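Local coordinates for protein yersinopine synthase (Yersinia pestis, PDB 6C4M) that catalyses the NADPH-dependent reductive condensation of pyruvate with an aminobutanoate-histidine intermediate, the last step in making the metallophore yersinopine, at residues Tyr94-Gln97 with Leu98-Val102; Leu263-Asp267 with Thr268-Ala272; Gly290-Pro294 with Ala295-Asp299. All coordinates share one frame; numbering follows the deposited sequence.

Contact 1. Residues Tyr94-Gln97 with Leu98-Val102; sequences YIDQ and LAQAV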
loop_
_atom_site.group_PDB
_atom_site.type_symbol
_atom_site.label_atom_id
_atom_site.label_comp_id
_atom_site.label_asym_id
_atom_site.label_seq_id
_atom_site.Cartn_x
_atom_site.Cartn_y
_atom_site.Cartn_z
ATOM N N TYR A 94 0.477 -34.482 -34.303
ATOM C CA TYR A 94 -0.516 -33.742 -33.538
ATOM C C TYR A 94 -1.776 -34.578 -33.452
ATOM O O TYR A 94 -2.219 -35.141 -34.459
ATOM C CB TYR A 94 -0.818 -32.383 -34.171
ATOM C CG TYR A 94 -1.803 -31.518 -33.399
ATOM C CD1 TYR A 94 -3.169 -31.595 -33.631
ATOM C CD2 TYR A 94 -1.354 -30.600 -32.456
ATOM C CE1 TYR A 94 -4.066 -30.777 -32.932
ATOM C CE2 TYR A 94 -2.218 -29.813 -31.761
ATOM C CZ TYR A 94 -3.578 -29.896 -32.000
ATOM O OH TYR A 94 -4.433 -29.074 -31.303
ATOM N N ILE A 95 -2.329 -34.680 -32.240
ATOM C CA ILE A 95 -3.556 -35.420 -31.982
ATOM C C ILE A 95 -4.481 -34.557 -31.134
ATOM O O ILE A 95 -4.049 -33.638 -30.432
ATOM C CB ILE A 95 -3.291 -36.754 -31.266
ATOM C CG1 ILE A 95 -2.448 -36.500 -30.010
ATOM C CG2 ILE A 95 -2.645 -37.757 -32.245
ATOM C CD1 ILE A 95 -2.265 -37.741 -29.113
ATOM N N ASP A 96 -5.774 -34.878 -31.206
ATOM C CA ASP A 96 -6.778 -34.228 -30.387
ATOM C C ASP A 96 -7.656 -35.238 -29.668
ATOM O O ASP A 96 -8.695 -34.868 -29.143
ATOM C CB ASP A 96 -7.635 -33.273 -31.224
ATOM C CG ASP A 96 -8.542 -33.993 -32.192
ATOM O OD1 ASP A 96 -8.399 -35.223 -32.316
ATOM O OD2 ASP A 96 -9.377 -33.315 -32.829
ATOM N N GLN A 97 -7.245 -36.488 -29.613
ATOM C CA GLN A 97 -7.918 -37.511 -28.832
ATOM C C GLN A 97 -6.840 -38.286 -28.100
ATOM O O GLN A 97 -5.888 -38.767 -28.724
ATOM C CB GLN A 97 -8.759 -38.474 -29.716
ATOM C CG GLN A 97 -10.075 -37.913 -30.232
ATOM C CD GLN A 97 -10.969 -37.324 -29.135
ATOM O OE1 GLN A 97 -11.172 -37.921 -28.070
ATOM N NE2 GLN A 97 -11.495 -36.131 -29.393
ATOM N N LEU A 98 -6.974 -38.385 -26.786
ATOM C CA LEU A 98 -5.967 -39.057 -25.979
ATOM C C LEU A 98 -5.921 -40.547 -26.253
ATOM O O LEU A 98 -4.869 -41.187 -26.057
ATOM C CB LEU A 98 -6.254 -38.777 -24.515
ATOM C CG LEU A 98 -5.996 -37.312 -24.124
ATOM C CD1 LEU A 98 -6.702 -36.976 -22.818
ATOM C CD2 LEU A 98 -4.517 -37.089 -23.987
ATOM N N ALA A 99 -7.023 -41.119 -26.734
ATOM C CA ALA A 99 -6.955 -42.499 -27.201
ATOM C C ALA A 99 -5.972 -42.663 -28.336
ATOM O O ALA A 99 -5.565 -43.792 -28.618
ATOM C CB ALA A 99 -8.343 -42.974 -27.631
ATOM N N GLN A 100 -5.564 -41.579 -28.996
ATOM C CA GLN A 100 -4.508 -41.655 -30.001
ATOM C C GLN A 100 -3.106 -41.427 -29.418
ATOM O O GLN A 100 -2.139 -41.342 -30.187
ATOM C CB GLN A 100 -4.759 -40.643 -31.129
ATOM C CG GLN A 100 -5.985 -40.933 -32.012
ATOM C CD GLN A 100 -6.364 -39.730 -32.879
ATOM O OE1 GLN A 100 -6.306 -38.572 -32.434
ATOM N NE2 GLN A 100 -6.750 -39.997 -34.117
ATOM N N ALA A 101 -2.973 -41.315 -28.090
ATOM C CA ALA A 101 -1.657 -41.134 -27.450
ATOM C C ALA A 101 -1.011 -42.506 -27.308
ATOM O O ALA A 101 -1.019 -43.134 -26.246
ATOM C CB ALA A 101 -1.798 -40.422 -26.105
ATOM N N VAL A 102 -0.454 -42.989 -28.425
ATOM C CA VAL A 102 0.046 -44.356 -28.543
ATOM C C VAL A 102 1.315 -44.380 -29.386
ATOM O O VAL A 102 1.580 -43.478 -30.179
ATOM C CB VAL A 102 -0.980 -45.304 -29.195
ATOM C CG1 VAL A 102 -2.268 -45.286 -28.432
ATOM C CG2 VAL A 102 -1.213 -44.933 -30.645
HETATM O O HOH W 1 -9.947 -40.001 -26.721
HETATM O O HOH W 2 -9.489 -37.311 -25.407
#
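The side-chain amide of Gln100 lies alongside the carboxylate of Asp96, the two planes 29° apart and both groups pointing the same way, with OE1 of Gln100 4.0 Å from OD1 of Asp96. That is a packing distance; the carboxylate's firm partner is Lys63, which forms a salt bridge with OD2. OE1 of Gln100 also meets aliphatic carbon, 3.7 Å from CB of Ile95. Gln100 reaches this place because its CG stands anti to the carbonyl carbon (chi1 -68°) and the chain then runs extended, sliding past Ile95 in the opposite direction. Ile95 sends CD1 the other way, to 4.1 Å from CB of Ala101. The turn is closed by Gln100 N donating to Gln97 O at 2.8 Å. Gln97, bent at chi2, turns its amide outward, and two waters bridge OE1 to the start of the 3-10 turn, one to Ala99 N and one to Leu98 N. The segment thus leaves the end of strand 93-95, which pairs in parallel with strand 49-52, and turns so that Leu98 and Ala101 pack on strand 25-28, while Gln97 touches Pro55 of the NADP-binding loop.

Contact 2. Residues Leu263-Asp267 with Thr268-Ala272; sequences LALAD and TTLQA
Ala266 O is gripped by two backbone amides of the next helical turn: Leu270 N at 2.8 Å, almost straight at 175°, and Thr269 N at 2.9 Å in a weak, bent bond. Ala266 is the N-cap of helix 267-274, and its carbonyl accepts the helix's opening bond; Asp267 O continues the ladder by accepting from Gln271 N. A side chain ties this start to the helix before it. Thr269 OG1 donates to Leu263 O at 2.9 Å, approaching nearly along the C=O axis, and so fastens the new helix to a carbonyl in the last turn of helix 255-264. With chi1 at -63° the hydroxyl stands beside its own backbone N, while the methyl CG2, anti to that N, is turned onto Ala264 O at 3.1 Å. Leu270 reaches back over the same bend: its CD1 lies 3.4 Å from Leu265 O, and its CD2 meets CD2 of Leu265 at 3.9 Å where the two side chains cross obliquely. Leu265 O in turn accepts from Arg433, and Thr268 OG1 is bonded to Gln287. This tight helix-helix junction joins helix 255-264, which carries the probable proton donor/acceptor His260, to helix 267-274. Leu265 and Leu270 cover it against helix 425-445, Leu265 and Ala264 meet helix 401-419, and Leu263 and Ala266 rest on helix 294-313.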
loop_
_atom_site.group_PDB
_atom_site.type_symbol
_atom_site.label_atom_id
_atom_site.label_comp_id
_atom_site.label_asym_id
_atom_site.label_seq_id
_atom_site.Cartn_x
_atom_site.Cartn_y
_atom_site.Cartn_z
ATOM N N LEU A 263 -6.743 -14.379 -2.285
ATOM C CA LEU A 263 -7.067 -13.237 -3.135
ATOM C C LEU A 263 -8.311 -13.504 -3.970
ATOM O O LEU A 263 -9.212 -12.666 -4.040
ATOM C CB LEU A 263 -5.879 -12.924 -4.056
ATOM C CG LEU A 263 -4.842 -11.904 -3.590
ATOM C CD1 LEU A 263 -4.555 -12.039 -2.113
ATOM C CD2 LEU A 263 -3.580 -12.052 -4.427
ATOM N N ALA A 264 -8.368 -14.666 -4.609
ATOM C CA ALA A 264 -9.411 -14.942 -5.582
ATOM C C ALA A 264 -10.736 -15.269 -4.910
ATOM O O ALA A 264 -11.793 -15.130 -5.529
ATOM C CB ALA A 264 -8.992 -16.108 -6.500
ATOM N N LEU A 265 -10.691 -15.778 -3.682
ATOM C CA LEU A 265 -11.880 -16.212 -2.970
ATOM C C LEU A 265 -12.284 -15.232 -1.869
ATOM O O LEU A 265 -13.167 -15.536 -1.066
ATOM C CB LEU A 265 -11.648 -17.614 -2.387
ATOM C CG LEU A 265 -11.223 -18.728 -3.359
ATOM C CD1 LEU A 265 -11.206 -20.060 -2.618
ATOM C CD2 LEU A 265 -12.155 -18.819 -4.583
ATOM N N ALA A 266 -11.653 -14.073 -1.811
ATOM C CA ALA A 266 -12.148 -13.003 -0.955
ATOM C C ALA A 266 -13.578 -12.618 -1.339
ATOM O O ALA A 266 -13.973 -12.671 -2.508
ATOM C CB ALA A 266 -11.239 -11.794 -1.071
ATOM N N ASP A 267 -14.365 -12.225 -0.337
ATOM C CA ASP A 267 -15.746 -11.817 -0.606
ATOM C C ASP A 267 -15.823 -10.848 -1.789
ATOM O O ASP A 267 -16.623 -11.035 -2.710
ATOM C CB ASP A 267 -16.359 -11.175 0.638
ATOM C CG ASP A 267 -16.714 -12.177 1.732
ATOM O OD1 ASP A 267 -17.587 -13.055 1.529
ATOM O OD2 ASP A 267 -16.102 -12.084 2.809
ATOM N N THR A 268 -14.982 -9.808 -1.795
ATOM C CA THR A 268 -15.135 -8.802 -2.841
ATOM C C THR A 268 -14.705 -9.345 -4.188
ATOM O O THR A 268 -15.196 -8.890 -5.224
ATOM C CB THR A 268 -14.352 -7.533 -2.505
ATOM O OG1 THR A 268 -13.026 -7.884 -2.144
ATOM C CG2 THR A 268 -14.986 -6.796 -1.336
ATOM N N THR A 269 -13.823 -10.340 -4.200
ATOM C CA THR A 269 -13.403 -10.899 -5.478
ATOM C C THR A 269 -14.453 -11.850 -6.009
ATOM O O THR A 269 -14.761 -11.830 -7.203
ATOM C CB THR A 269 -12.070 -11.619 -5.347
ATOM O OG1 THR A 269 -11.072 -10.688 -4.965
ATOM C CG2 THR A 269 -11.657 -12.211 -6.679
ATOM N N LEU A 270 -15.030 -12.664 -5.128
ATOM C CA LEU A 270 -16.141 -13.524 -5.531
ATOM C C LEU A 270 -17.316 -12.703 -6.065
ATOM O O LEU A 270 -17.994 -13.114 -7.013
ATOM C CB LEU A 270 -16.590 -14.388 -4.351
ATOM C CG LEU A 270 -15.571 -15.388 -3.810
ATOM C CD1 LEU A 270 -16.156 -16.105 -2.593
ATOM C CD2 LEU A 270 -15.223 -16.381 -4.842
ATOM N N GLN A 271 -17.576 -11.534 -5.472
ATOM C CA GLN A 271 -18.663 -10.694 -5.969
ATOM C C GLN A 271 -18.378 -10.190 -7.381
ATOM O O GLN A 271 -19.276 -10.179 -8.233
ATOM C CB GLN A 271 -18.900 -9.512 -5.018
ATOM C CG GLN A 271 -20.122 -8.661 -5.376
ATOM C CD GLN A 271 -20.468 -7.667 -4.288
ATOM O OE1 GLN A 271 -20.736 -8.047 -3.144
ATOM N NE2 GLN A 271 -20.405 -6.390 -4.618
ATOM N N ALA A 272 -17.133 -9.762 -7.648
ATOM C CA ALA A 272 -16.769 -9.349 -9.003
ATOM C C ALA A 272 -16.881 -10.514 -9.972
ATOM O O ALA A 272 -17.286 -10.353 -11.127
ATOM C CB ALA A 272 -15.339 -8.798 -9.011
#

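Contact 3. Residues Gly290-Pro294 with Ala295-Asp299; sequences GPVCP and AVIAD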
loop_
_atom_site.group_PDB
_atom_site.type_symbol
_atom_site.label_atom_id
_atom_site.label_comp_id
_atom_site.label_asym_id
_atom_site.label_seq_id
_atom_site.Cartn_x
_atom_site.Cartn_y
_atom_site.Cartn_z
ATOM N N GLY A 290 -9.307 -3.919 -5.311
ATOM C CA GLY A 290 -8.977 -5.321 -5.308
ATOM C C GLY A 290 -9.079 -5.807 -3.881
ATOM O O GLY A 290 -9.465 -5.054 -2.965
ATOM N N PRO A 291 -8.698 -7.063 -3.659
ATOM C CA PRO A 291 -9.027 -7.735 -2.391
ATOM C C PRO A 291 -8.081 -7.455 -1.246
ATOM O O PRO A 291 -8.454 -7.709 -0.093
ATOM C CB PRO A 291 -8.961 -9.228 -2.774
ATOM C CG PRO A 291 -7.938 -9.249 -3.877
ATOM C CD PRO A 291 -8.138 -8.006 -4.656
ATOM N N VAL A 292 -6.876 -6.943 -1.503
ATOM C CA VAL A 292 -5.866 -6.898 -0.451
ATOM C C VAL A 292 -6.307 -5.990 0.686
ATOM O O VAL A 292 -6.590 -4.803 0.503
ATOM C CB VAL A 292 -4.504 -6.473 -1.021
ATOM C CG1 VAL A 292 -3.498 -6.374 0.096
ATOM C CG2 VAL A 292 -4.053 -7.526 -2.036
ATOM N N CYS A 293 -6.293 -6.540 1.876
ATOM C CA CYS A 293 -6.725 -5.865 3.077
ATOM C C CYS A 293 -6.342 -6.781 4.230
ATOM O O CYS A 293 -6.045 -7.954 4.001
ATOM C CB CYS A 293 -8.240 -5.626 3.047
ATOM S SG CYS A 293 -9.242 -7.131 3.087
ATOM N N PRO A 294 -6.398 -6.321 5.475
ATOM C CA PRO A 294 -5.976 -7.194 6.582
ATOM C C PRO A 294 -6.695 -8.546 6.658
ATOM O O PRO A 294 -6.028 -9.544 6.946
ATOM C CB PRO A 294 -6.240 -6.309 7.807
ATOM C CG PRO A 294 -5.991 -4.914 7.289
ATOM C CD PRO A 294 -6.612 -4.929 5.928
ATOM N N ALA A 295 -8.012 -8.643 6.416
ATOM C CA ALA A 295 -8.657 -9.945 6.572
ATOM C C ALA A 295 -8.167 -10.923 5.515
ATOM O O ALA A 295 -7.999 -12.116 5.791
ATOM C CB ALA A 295 -10.173 -9.823 6.478
ATOM N N VAL A 296 -7.959 -10.432 4.295
ATOM C CA VAL A 296 -7.469 -11.255 3.209
ATOM C C VAL A 296 -6.044 -11.717 3.506
ATOM O O VAL A 296 -5.719 -12.892 3.352
ATOM C CB VAL A 296 -7.605 -10.456 1.896
ATOM C CG1 VAL A 296 -6.744 -11.031 0.807
ATOM C CG2 VAL A 296 -9.067 -10.444 1.449
ATOM N N ILE A 297 -5.199 -10.821 4.026
ATOM C CA ILE A 297 -3.842 -11.206 4.408
ATOM C C ILE A 297 -3.875 -12.222 5.541
ATOM O O ILE A 297 -3.051 -13.148 5.593
ATOM C CB ILE A 297 -3.037 -9.942 4.784
ATOM C CG1 ILE A 297 -2.761 -9.115 3.519
ATOM C CG2 ILE A 297 -1.773 -10.275 5.549
ATOM C CD1 ILE A 297 -1.885 -9.836 2.492
ATOM N N ALA A 298 -4.820 -12.063 6.468
ATOM C CA ALA A 298 -4.989 -13.052 7.530
ATOM C C ALA A 298 -5.328 -14.416 6.950
ATOM O O ALA A 298 -4.859 -15.450 7.459
ATOM C CB ALA A 298 -6.073 -12.568 8.520
ATOM N N ASP A 299 -6.101 -14.453 5.852
ATOM C CA ASP A 299 -6.371 -15.752 5.212
ATOM C C ASP A 299 -5.121 -16.312 4.527
ATOM O O ASP A 299 -4.935 -17.531 4.474
ATOM C CB ASP A 299 -7.495 -15.660 4.172
ATOM C CG ASP A 299 -8.888 -15.510 4.783
ATOM O OD1 ASP A 299 -9.077 -15.806 5.983
ATOM O OD2 ASP A 299 -9.813 -15.158 4.023
#
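Val296 CG2 sits in the angle between two groups of the incoming loop, 3.7 Å from the sulfur of Cys293 and 3.2 Å from Pro291 O. The Cys293 sulfur is set between its own backbone N and carbonyl carbon (chi1 66°), which turns it onto this methyl, with CB of Ala295 farther off at 4.4 Å. On another flank CG1 of Ile297 packs at 3.5 Å against Cys293 O. The same Ile297 CG1 lies 4.4 Å from Val292 CG1. These side chains are positioned by the helix start itself. Cys293 is the N-cap, and its carbonyl takes Ile297 N at 3.0 Å; Pro294 O then accepts Ala298 N at 2.8 Å. Farther out, the Val292 backbone is bonded to Lys285, and Ile297 meets helix 350-364. Cys293, Pro294 and Ile297 also pack on Ser335, Met336 and Tyr355 of the second subunit, placing the helix start at the homodimer interface. Pro294 occupies the first helical position, where its missing N-H costs no bond of the helix; the helix start is thus held by backbone carbonyls and by apolar packing, with the sulfur packing on the valine methyl.

Along the chain the three contacts come in series. Contact 1 belongs to the dinucleotide-binding part, at the end of strand 93-95 of the large mixed sheet, whereas contacts 2 and 3 lie in the helical part, at the starts of helices 267-274 and 294-313. Contact 1 is far from both, its centre about 38 Å from that of contact 2 and about 44 Å from that of contact 3, with which it lies on opposite sides of the chain's centre. Contacts 2 and 3 have centres about 10 Å apart and touch, Thr269 OG1 lying 3.4 Å from Pro291 CB. One mostly apolar seam connects the helix carrying His260 to the helix that meets the second subunit.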